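Local coordinates for protein putative NADH-depentdent flavin oxidoreductase (Cupriavidus metallidurans, PDB 5OCS) that is an ene-reductase of the Old Yellow Enzyme family, which probably uses NADPH and FMN to reduce activated carbon-carbon double bonds, at residues P2-P7 and P331-H336; G11-A16 and E225-M230; G87-R90 and A96-I99; A337-G342 and E360-D365. All coordinates share one frame; numbering follows the deposited sequence.

Contact 1. Residues P2-P7 and P331-H336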
# COMPACT_ATOMS: atom_id res chain seq x y z
N PRO D 2 -25.89 -3.79 16.53
CA PRO D 2 -24.76 -4.03 15.63
C PRO D 2 -23.70 -2.91 15.64
O PRO D 2 -24.02 -1.73 15.86
CB PRO D 2 -25.44 -4.16 14.24
CG PRO D 2 -26.81 -3.62 14.39
CD PRO D 2 -26.99 -3.13 15.80
N HIS D 3 -22.45 -3.29 15.42
CA HIS D 3 -21.32 -2.34 15.33
C HIS D 3 -20.50 -2.58 14.07
O HIS D 3 -20.50 -3.69 13.55
CB HIS D 3 -20.41 -2.48 16.53
CG HIS D 3 -21.11 -2.16 17.79
ND1 HIS D 3 -21.41 -0.86 18.15
CD2 HIS D 3 -21.68 -2.95 18.72
CE1 HIS D 3 -22.08 -0.88 19.29
NE2 HIS D 3 -22.26 -2.13 19.65
N LEU D 4 -19.78 -1.54 13.65
CA LEU D 4 -18.91 -1.62 12.46
C LEU D 4 -17.93 -2.80 12.49
O LEU D 4 -17.71 -3.49 11.47
CB LEU D 4 -18.16 -0.32 12.31
CG LEU D 4 -17.38 -0.16 11.00
CD1 LEU D 4 -18.32 -0.08 9.82
CD2 LEU D 4 -16.51 1.06 11.11
N PHE D 5 -17.35 -3.02 13.67
CA PHE D 5 -16.38 -4.08 13.86
C PHE D 5 -16.94 -5.41 14.34
O PHE D 5 -16.18 -6.28 14.67
CB PHE D 5 -15.18 -3.59 14.68
CG PHE D 5 -14.29 -2.70 13.91
CD1 PHE D 5 -13.33 -3.27 13.07
CD2 PHE D 5 -14.45 -1.31 13.90
CE1 PHE D 5 -12.53 -2.48 12.29
CE2 PHE D 5 -13.62 -0.51 13.12
CZ PHE D 5 -12.67 -1.10 12.30
N ASP D 6 -18.25 -5.64 14.24
CA ASP D 6 -18.79 -6.97 14.40
C ASP D 6 -18.45 -7.82 13.21
O ASP D 6 -18.54 -7.35 12.06
CB ASP D 6 -20.30 -6.97 14.44
CG ASP D 6 -20.87 -6.32 15.66
OD1 ASP D 6 -20.16 -6.08 16.64
OD2 ASP D 6 -22.08 -6.06 15.60
N PRO D 7 -18.10 -9.10 13.45
CA PRO D 7 -18.05 -10.05 12.35
C PRO D 7 -19.37 -10.14 11.65
O PRO D 7 -20.42 -9.85 12.22
CB PRO D 7 -17.74 -11.39 13.04
CG PRO D 7 -17.03 -11.00 14.26
CD PRO D 7 -17.64 -9.70 14.71
N PRO D 331 -5.38 4.10 2.91
CA PRO D 331 -5.52 2.66 2.78
C PRO D 331 -5.45 1.91 4.08
O PRO D 331 -5.71 0.73 4.10
CB PRO D 331 -4.33 2.26 1.89
CG PRO D 331 -3.36 3.32 2.17
CD PRO D 331 -4.14 4.57 2.30
N ARG D 332 -5.10 2.60 5.18
CA ARG D 332 -5.21 2.06 6.51
C ARG D 332 -6.51 2.50 7.23
O ARG D 332 -6.60 2.39 8.48
CB ARG D 332 -4.00 2.48 7.35
CG ARG D 332 -2.65 2.18 6.70
CD ARG D 332 -2.36 0.70 6.51
NE ARG D 332 -0.93 0.62 6.25
CZ ARG D 332 -0.33 0.40 5.09
NH1 ARG D 332 -0.98 -0.01 4.02
NH2 ARG D 332 1.00 0.53 5.04
N TRP D 333 -7.49 2.98 6.48
CA TRP D 333 -8.75 3.45 7.07
C TRP D 333 -9.34 2.50 8.13
O TRP D 333 -9.73 2.98 9.23
CB TRP D 333 -9.80 3.77 5.98
CG TRP D 333 -11.00 4.54 6.51
CD1 TRP D 333 -11.16 5.87 6.49
CD2 TRP D 333 -12.18 3.99 7.13
NE1 TRP D 333 -12.36 6.22 7.07
CE2 TRP D 333 -13.01 5.09 7.46
CE3 TRP D 333 -12.63 2.69 7.42
CZ2 TRP D 333 -14.25 4.94 8.07
CZ3 TRP D 333 -13.88 2.53 8.04
CH2 TRP D 333 -14.66 3.67 8.36
N PRO D 334 -9.36 1.19 7.87
CA PRO D 334 -9.94 0.32 8.90
C PRO D 334 -9.09 0.27 10.15
O PRO D 334 -9.64 0.19 11.27
CB PRO D 334 -10.05 -1.06 8.22
CG PRO D 334 -9.95 -0.75 6.71
CD PRO D 334 -9.04 0.43 6.63
N TRP D 335 -7.76 0.37 10.03
CA TRP D 335 -6.95 0.48 11.27
C TRP D 335 -7.31 1.76 12.11
O TRP D 335 -7.48 1.74 13.35
CB TRP D 335 -5.48 0.59 10.96
CG TRP D 335 -4.84 -0.53 10.20
CD1 TRP D 335 -5.44 -1.59 9.60
CD2 TRP D 335 -3.44 -0.62 9.92
NE1 TRP D 335 -4.48 -2.38 8.99
CE2 TRP D 335 -3.24 -1.80 9.20
CE3 TRP D 335 -2.34 0.17 10.26
CZ2 TRP D 335 -1.97 -2.19 8.75
CZ3 TRP D 335 -1.09 -0.21 9.83
CH2 TRP D 335 -0.92 -1.39 9.08
N HIS D 336 -7.43 2.87 11.39
CA HIS D 336 -7.71 4.17 11.99
C HIS D 336 -9.09 4.20 12.58
O HIS D 336 -9.25 4.73 13.71
CB HIS D 336 -7.46 5.27 11.00
CG HIS D 336 -6.05 5.28 10.51
ND1 HIS D 336 -5.69 5.75 9.27
CD2 HIS D 336 -4.93 4.77 11.07
CE1 HIS D 336 -4.39 5.61 9.11
NE2 HIS D 336 -3.90 5.02 10.20
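F5 and L4, at the N-terminal approach to the TIM barrel, pack against W333 and P334 in the first turn of helix 333-341, joining the start of the chain to a helix that follows the last barrel strand. The tight part is small: an apolar touch by L4 and the ring edge of F5 against a backbone oxygen. L4 CD2 comes to W333 CH2 at 4.2 Å, reaching the six-membered part of the indole obliquely, and both side chains also rest on I19 of the first barrel strand and A309 of helix 306-314. The indole suits this place because it combines a broad apolar surface with an N-H, which is bonded to the backbone oxygen of T304. P334 fits the opening turn of a helix, where the amide hydrogen it lacks is not needed. On the outer side the packing gives way to polar bonds. Residues H3 to D6 form a type I turn, in which H3 N donates to D6 OD2 at 2.8 Å, nearly straight at 165° but arriving from above the carboxylate plane. The H3 imidazole, on the exposed side, bonds to E310. F5 belongs to the tight side, next to L4. Its CG stands anti to the carbonyl carbon (chi1 -74°), which carries the ring toward the helix although the bond to CB does not aim there. The ring meets the helix backbone with its edge: CZ lies 3.5 Å from P334 O, near the plane of the ring.

Contact 2. Residues G11-A16 and E225-M230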
# COMPACT_ATOMS: atom_id res chain seq x y z
N GLY D 11 -23.67 -15.19 2.56
CA GLY D 11 -23.67 -16.59 2.18
C GLY D 11 -22.85 -17.39 3.17
O GLY D 11 -23.04 -17.26 4.35
N ASN D 12 -21.88 -18.14 2.69
CA ASN D 12 -21.02 -18.91 3.57
C ASN D 12 -19.73 -18.13 3.90
O ASN D 12 -18.87 -18.60 4.63
CB ASN D 12 -20.75 -20.28 2.96
CG ASN D 12 -22.03 -21.12 2.80
OD1 ASN D 12 -23.13 -20.58 2.69
ND2 ASN D 12 -21.88 -22.44 2.78
N LEU D 13 -19.63 -16.91 3.40
CA LEU D 13 -18.40 -16.18 3.43
C LEU D 13 -18.35 -15.32 4.68
O LEU D 13 -19.12 -14.36 4.82
CB LEU D 13 -18.30 -15.33 2.16
CG LEU D 13 -16.96 -14.68 1.88
CD1 LEU D 13 -15.89 -15.74 1.67
CD2 LEU D 13 -17.07 -13.77 0.67
N GLU D 14 -17.48 -15.69 5.62
CA GLU D 14 -17.36 -14.96 6.90
C GLU D 14 -16.52 -13.72 6.66
O GLU D 14 -15.52 -13.75 5.92
CB GLU D 14 -16.70 -15.81 8.00
CG GLU D 14 -17.47 -17.04 8.50
CD GLU D 14 -18.84 -16.76 9.08
OE1 GLU D 14 -19.07 -15.74 9.78
OE2 GLU D 14 -19.71 -17.63 8.86
N LEU D 15 -16.96 -12.61 7.25
CA LEU D 15 -16.27 -11.35 7.13
C LEU D 15 -15.82 -10.91 8.49
O LEU D 15 -16.58 -11.00 9.45
CB LEU D 15 -17.19 -10.27 6.51
CG LEU D 15 -17.83 -10.64 5.16
CD1 LEU D 15 -18.76 -9.53 4.66
CD2 LEU D 15 -16.78 -10.95 4.07
N ALA D 16 -14.60 -10.39 8.56
CA ALA D 16 -14.00 -9.97 9.82
C ALA D 16 -14.70 -8.76 10.48
O ALA D 16 -14.65 -8.60 11.70
CB ALA D 16 -12.53 -9.67 9.59
N GLU D 225 -21.98 -22.58 -2.96
CA GLU D 225 -21.60 -22.18 -1.63
C GLU D 225 -21.04 -20.74 -1.53
O GLU D 225 -21.01 -20.17 -0.46
CB GLU D 225 -20.59 -23.19 -1.02
CG GLU D 225 -19.23 -23.28 -1.73
CD GLU D 225 -19.17 -24.28 -2.87
OE1 GLU D 225 -20.23 -24.59 -3.45
OE2 GLU D 225 -18.06 -24.75 -3.22
N ARG D 226 -20.58 -20.19 -2.65
CA ARG D 226 -20.00 -18.86 -2.63
C ARG D 226 -21.09 -17.85 -3.01
O ARG D 226 -21.90 -18.16 -3.86
CB ARG D 226 -18.85 -18.77 -3.62
CG ARG D 226 -17.82 -19.90 -3.47
CD ARG D 226 -16.65 -19.69 -4.41
NE ARG D 226 -15.83 -20.91 -4.55
CZ ARG D 226 -14.74 -21.02 -5.30
NH1 ARG D 226 -14.28 -20.00 -6.01
NH2 ARG D 226 -14.11 -22.19 -5.39
N PRO D 227 -21.07 -16.68 -2.40
CA PRO D 227 -22.14 -15.69 -2.60
C PRO D 227 -22.07 -14.98 -3.95
O PRO D 227 -20.99 -14.71 -4.46
CB PRO D 227 -21.91 -14.67 -1.46
CG PRO D 227 -20.42 -14.76 -1.21
CD PRO D 227 -20.13 -16.24 -1.35
N VAL D 228 -23.23 -14.67 -4.49
CA VAL D 228 -23.36 -13.87 -5.67
C VAL D 228 -24.46 -12.86 -5.34
O VAL D 228 -25.50 -13.21 -4.74
CB VAL D 228 -23.77 -14.70 -6.90
CG1 VAL D 228 -24.06 -13.81 -8.12
CG2 VAL D 228 -22.75 -15.74 -7.19
N TRP D 229 -24.24 -11.61 -5.74
CA TRP D 229 -25.19 -10.54 -5.46
C TRP D 229 -25.17 -9.51 -6.59
O TRP D 229 -24.46 -9.70 -7.58
CB TRP D 229 -24.92 -9.93 -4.08
CG TRP D 229 -23.67 -9.13 -3.95
CD1 TRP D 229 -23.51 -7.78 -4.14
CD2 TRP D 229 -22.38 -9.62 -3.58
NE1 TRP D 229 -22.21 -7.42 -3.91
CE2 TRP D 229 -21.50 -8.53 -3.56
CE3 TRP D 229 -21.88 -10.88 -3.28
CZ2 TRP D 229 -20.15 -8.68 -3.24
CZ3 TRP D 229 -20.55 -11.01 -2.94
CH2 TRP D 229 -19.70 -9.94 -2.96
N MET D 230 -25.99 -8.48 -6.46
CA MET D 230 -26.02 -7.42 -7.46
C MET D 230 -25.84 -6.06 -6.83
O MET D 230 -26.33 -5.79 -5.72
CB MET D 230 -27.36 -7.44 -8.24
CG MET D 230 -27.38 -6.54 -9.48
SD MET D 230 -28.92 -6.69 -10.43
CE MET D 230 -28.68 -8.29 -11.12
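The carboxamide of N12 has the backbone oxygen of E225 above one side of its plane: E225 O lies 3.5 Å from N12 CG and 3.4 Å from N12 CB. E225 CB approaches that same side, 4.1 Å from N12 ND2. The amide and carboxylate planes are 48° apart, and the acid does not meet the amide, since its chain bends at chi2 and leads away. Two polar, solvent-facing residues suit this rim. Further in the contact is apolar. P227 CG touches both L13 CD2 and L13 CB, each at 4.0 Å, and the two side chains cross at about a right angle. With CG of L13 anti to the backbone N (chi1 -169°), its CD2 branch is carried to the proline, beside CB, while the compact, puckered proline ring offers CG, with CD behind it, to the leucine. G11, with its positive phi and no side chain, lets the backbone pass close by, its CA 5.1 Å from P227 CA. The hairpin of strands 8-10 and 13-15 thus leans on the loop that leads into barrel strand 228-233, at the N-terminal end of the TIM barrel. There L13 also packs on A96 and T98 of strand 96-102, W229 reaches I10, and V228 faces helix 204-221 on the outside.

Contact 3. Residues G87-R90 and A96-I99; sequences GAVR and AVTI
V89 is the first residue of 87-90 to reach the strand. Its CG1, anti to the backbone N (chi1 168°), approaches CG2 of V97 at 4.0 Å. This is a contact of single methyl branches, and a beta-branched residue suits it because its short, stiff side chain puts a methyl against the strand at little entropic cost; V89 also packs on A46 of helix 36-46. The partners belong to a beta-alpha-beta crossover of the TIM barrel: strand 52-59 leads into helix 76-92, which covers the outside of the sheet before the chain re-enters it as the parallel strand 96-102. V97 is an outward-facing residue of that strand, so it meets the helix, and L86 and I55 pack around it too. One position further along, R90 does not start out toward V97, but a bend at chi2 (-47°) brings its end across. The guanidinium then lies with one face over the valine. NH1 is 3.6 Å from V97 CG2, NH2 is 3.8 Å from V97 CB, and CZ stands 4.0 Å from each of those two carbons. Its flat face tolerates an apolar neighbour while its N-H groups, which lie in the plane, remain available for polar partners. NH1 forms a salt bridge with E173 OE1, the same oxygen that accepts a hydrogen bond from V97 N, so one carboxylate oxygen is shared by the arginine and the strand backbone, which probably keeps the guanidinium over V97.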
# COMPACT_ATOMS: atom_id res chain seq x y z
N GLY D 87 -2.50 -14.42 -6.03
CA GLY D 87 -1.61 -15.32 -5.30
C GLY D 87 -0.77 -14.58 -4.26
O GLY D 87 -0.51 -15.10 -3.15
N ALA D 88 -0.39 -13.35 -4.59
CA ALA D 88 0.33 -12.48 -3.67
C ALA D 88 -0.59 -12.08 -2.51
O ALA D 88 -0.22 -12.07 -1.33
CB ALA D 88 0.76 -11.25 -4.38
N VAL D 89 -1.81 -11.71 -2.85
CA VAL D 89 -2.79 -11.45 -1.81
C VAL D 89 -2.93 -12.62 -0.85
O VAL D 89 -2.88 -12.44 0.38
CB VAL D 89 -4.15 -11.01 -2.37
CG1 VAL D 89 -5.25 -11.02 -1.30
CG2 VAL D 89 -4.03 -9.64 -3.02
N ARG D 90 -3.14 -13.81 -1.38
CA ARG D 90 -3.29 -14.99 -0.54
C ARG D 90 -2.09 -15.35 0.34
O ARG D 90 -2.26 -15.89 1.45
CB ARG D 90 -3.71 -16.21 -1.36
CG ARG D 90 -4.98 -16.08 -2.19
CD ARG D 90 -6.17 -15.49 -1.49
NE ARG D 90 -7.40 -15.63 -2.31
CZ ARG D 90 -8.61 -15.30 -1.86
NH1 ARG D 90 -8.75 -14.74 -0.65
NH2 ARG D 90 -9.68 -15.52 -2.61
N ALA D 96 -11.48 -11.43 2.59
CA ALA D 96 -12.33 -12.06 1.58
C ALA D 96 -12.22 -11.27 0.30
O ALA D 96 -12.33 -10.06 0.33
CB ALA D 96 -13.79 -12.03 2.05
N VAL D 97 -11.93 -11.97 -0.77
CA VAL D 97 -11.69 -11.36 -2.07
C VAL D 97 -12.84 -11.72 -2.98
O VAL D 97 -13.06 -12.88 -3.24
CB VAL D 97 -10.33 -11.75 -2.65
CG1 VAL D 97 -10.12 -11.08 -3.98
CG2 VAL D 97 -9.24 -11.31 -1.69
N THR D 98 -13.52 -10.70 -3.51
CA THR D 98 -14.65 -10.86 -4.43
C THR D 98 -14.42 -9.97 -5.63
O THR D 98 -13.49 -9.14 -5.65
CB THR D 98 -15.98 -10.49 -3.73
OG1 THR D 98 -15.97 -9.11 -3.31
CG2 THR D 98 -16.15 -11.41 -2.48
N ILE D 99 -15.27 -10.07 -6.64
CA ILE D 99 -15.04 -9.34 -7.88
C ILE D 99 -16.36 -8.82 -8.45
O ILE D 99 -17.38 -9.49 -8.38
CB ILE D 99 -14.30 -10.21 -8.92
CG1 ILE D 99 -13.78 -9.35 -10.08
CG2 ILE D 99 -15.15 -11.42 -9.40
CD1 ILE D 99 -12.69 -10.06 -10.85

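Contact 4. Residues A337-G342 and E360-D365; sequences AAAKLG and EKLFKD
The C-terminal extension, which follows helix 333-341, doubles back on that helix where L362 meets A338 and A339. The contact is made by one methyl group. L362 CD1 lies 3.8 Å from A338 CB and 4.1 Å from A339 CB, and comes still nearer to the backbone, 3.6 Å from A339 N. The leucine does not set out toward the helix; with CG anti to the backbone N (chi1 -179°), its branched end swings in and settles between the two alanines. Alanine suits both positions because its single methyl keeps the helix surface low, so that the chains can approach to 6.5 Å between A339 CA and L362 CA. L362 N is bonded to Q355 OE1 within the extension, and one residue on, the F363 ring meets W335 of the same helix edge-to-face. Y329 of the second subunit packs on both A339 and L362, placing the contact at the dimer interface. Since only van der Waals contact joins 337-342 to 360-365, its hold depends on close shape matching and on keeping water from the leucine; a methyl contact of this kind has little directionality, so the position of L362 is probably fixed by neighbouring bonds such as that from L362 N to Q355.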
# COMPACT_ATOMS: atom_id res chain seq x y z
N ALA D 337 -10.04 3.53 11.91
CA ALA D 337 -11.39 3.38 12.46
C ALA D 337 -11.44 2.52 13.73
O ALA D 337 -12.14 2.86 14.73
CB ALA D 337 -12.38 2.87 11.41
N ALA D 338 -10.71 1.41 13.71
CA ALA D 338 -10.64 0.52 14.84
C ALA D 338 -10.04 1.24 16.04
O ALA D 338 -10.58 1.10 17.18
CB ALA D 338 -9.82 -0.71 14.50
N ALA D 339 -9.02 2.06 15.82
CA ALA D 339 -8.42 2.84 16.91
C ALA D 339 -9.47 3.80 17.51
O ALA D 339 -9.51 3.97 18.72
CB ALA D 339 -7.22 3.63 16.44
N LYS D 340 -10.28 4.43 16.66
CA LYS D 340 -11.29 5.39 17.17
C LYS D 340 -12.40 4.67 17.92
O LYS D 340 -12.94 5.22 18.86
CB LYS D 340 -11.91 6.22 16.04
CG LYS D 340 -11.12 7.45 15.55
CD LYS D 340 -11.44 7.72 14.07
CE LYS D 340 -11.53 9.18 13.62
NZ LYS D 340 -12.21 9.26 12.26
N LEU D 341 -12.76 3.48 17.49
CA LEU D 341 -13.92 2.75 17.97
C LEU D 341 -13.60 1.65 19.00
O LEU D 341 -14.48 0.89 19.40
CB LEU D 341 -14.66 2.15 16.77
CG LEU D 341 -15.26 3.21 15.82
CD1 LEU D 341 -15.89 2.53 14.61
CD2 LEU D 341 -16.32 4.08 16.51
N GLY D 342 -12.34 1.55 19.43
CA GLY D 342 -11.93 0.55 20.41
C GLY D 342 -11.95 -0.89 19.93
O GLY D 342 -12.12 -1.81 20.73
N GLU D 360 -2.75 0.47 22.28
CA GLU D 360 -2.31 -0.89 22.62
C GLU D 360 -3.37 -1.83 22.07
O GLU D 360 -4.55 -1.46 22.03
CB GLU D 360 -2.21 -1.07 24.14
CG GLU D 360 -1.17 -0.19 24.83
CD GLU D 360 0.24 -0.39 24.27
OE1 GLU D 360 0.57 -1.53 23.86
OE2 GLU D 360 1.01 0.61 24.23
N LYS D 361 -2.94 -3.02 21.65
CA LYS D 361 -3.87 -4.09 21.21
C LYS D 361 -4.67 -3.79 19.95
O LYS D 361 -5.68 -4.44 19.71
CB LYS D 361 -4.90 -4.46 22.31
CG LYS D 361 -4.33 -4.77 23.68
CD LYS D 361 -3.71 -6.15 23.71
CE LYS D 361 -3.26 -6.52 25.12
NZ LYS D 361 -1.95 -7.23 25.07
N LEU D 362 -4.24 -2.81 19.15
CA LEU D 362 -4.92 -2.50 17.88
C LEU D 362 -4.87 -3.69 16.93
O LEU D 362 -5.86 -4.00 16.22
CB LEU D 362 -4.31 -1.25 17.23
CG LEU D 362 -4.95 -0.80 15.91
CD1 LEU D 362 -6.41 -0.43 16.17
CD2 LEU D 362 -4.24 0.39 15.31
N PHE D 363 -3.71 -4.32 16.87
CA PHE D 363 -3.51 -5.39 15.93
C PHE D 363 -3.73 -6.75 16.60
O PHE D 363 -3.10 -7.06 17.61
CB PHE D 363 -2.12 -5.30 15.34
CG PHE D 363 -1.83 -4.00 14.62
CD1 PHE D 363 -2.76 -3.41 13.77
CD2 PHE D 363 -0.59 -3.43 14.73
CE1 PHE D 363 -2.47 -2.26 13.08
CE2 PHE D 363 -0.30 -2.26 14.07
CZ PHE D 363 -1.23 -1.68 13.23
N LYS D 364 -4.59 -7.57 16.00
CA LYS D 364 -4.93 -8.87 16.56
C LYS D 364 -3.72 -9.79 16.65
O LYS D 364 -2.99 -9.97 15.66
CB LYS D 364 -5.99 -9.57 15.74
CG LYS D 364 -7.33 -8.87 15.65
CD LYS D 364 -8.33 -9.67 14.80
CE LYS D 364 -9.64 -8.92 14.60
NZ LYS D 364 -10.29 -8.59 15.89
N ASP D 365 -3.48 -10.32 17.85
CA ASP D 365 -2.44 -11.32 18.09
C ASP D 365 -1.00 -10.88 17.80
O ASP D 365 -0.15 -11.72 17.57
CB ASP D 365 -2.75 -12.61 17.33
CG ASP D 365 -4.16 -13.13 17.59
OD1 ASP D 365 -4.54 -13.29 18.77
OD2 ASP D 365 -4.88 -13.34 16.62

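How the contacts relate
Contacts 1 and 4 share helix 333-341, with centres 9 Å apart, and both touch the second subunit. F5 CZ of contact 1 lies 3.5 Å from A338 N of contact 4, so the N-terminal loop and the C-terminal extension meet the same helix. Contacts 2 and 3 reach the same barrel sheet, their centres 14 Å apart, and join where L15 CD2 packs 3.8 Å from A96 CB. Contacts 1 and 2 touch where P7 CB packs 3.8 Å from L15 O. None forms the FMN site itself: the W333 side chain is about 9 Å from that of R325, and the V97 side chain about 11 Å from that of Q100, both FMN-binding residues.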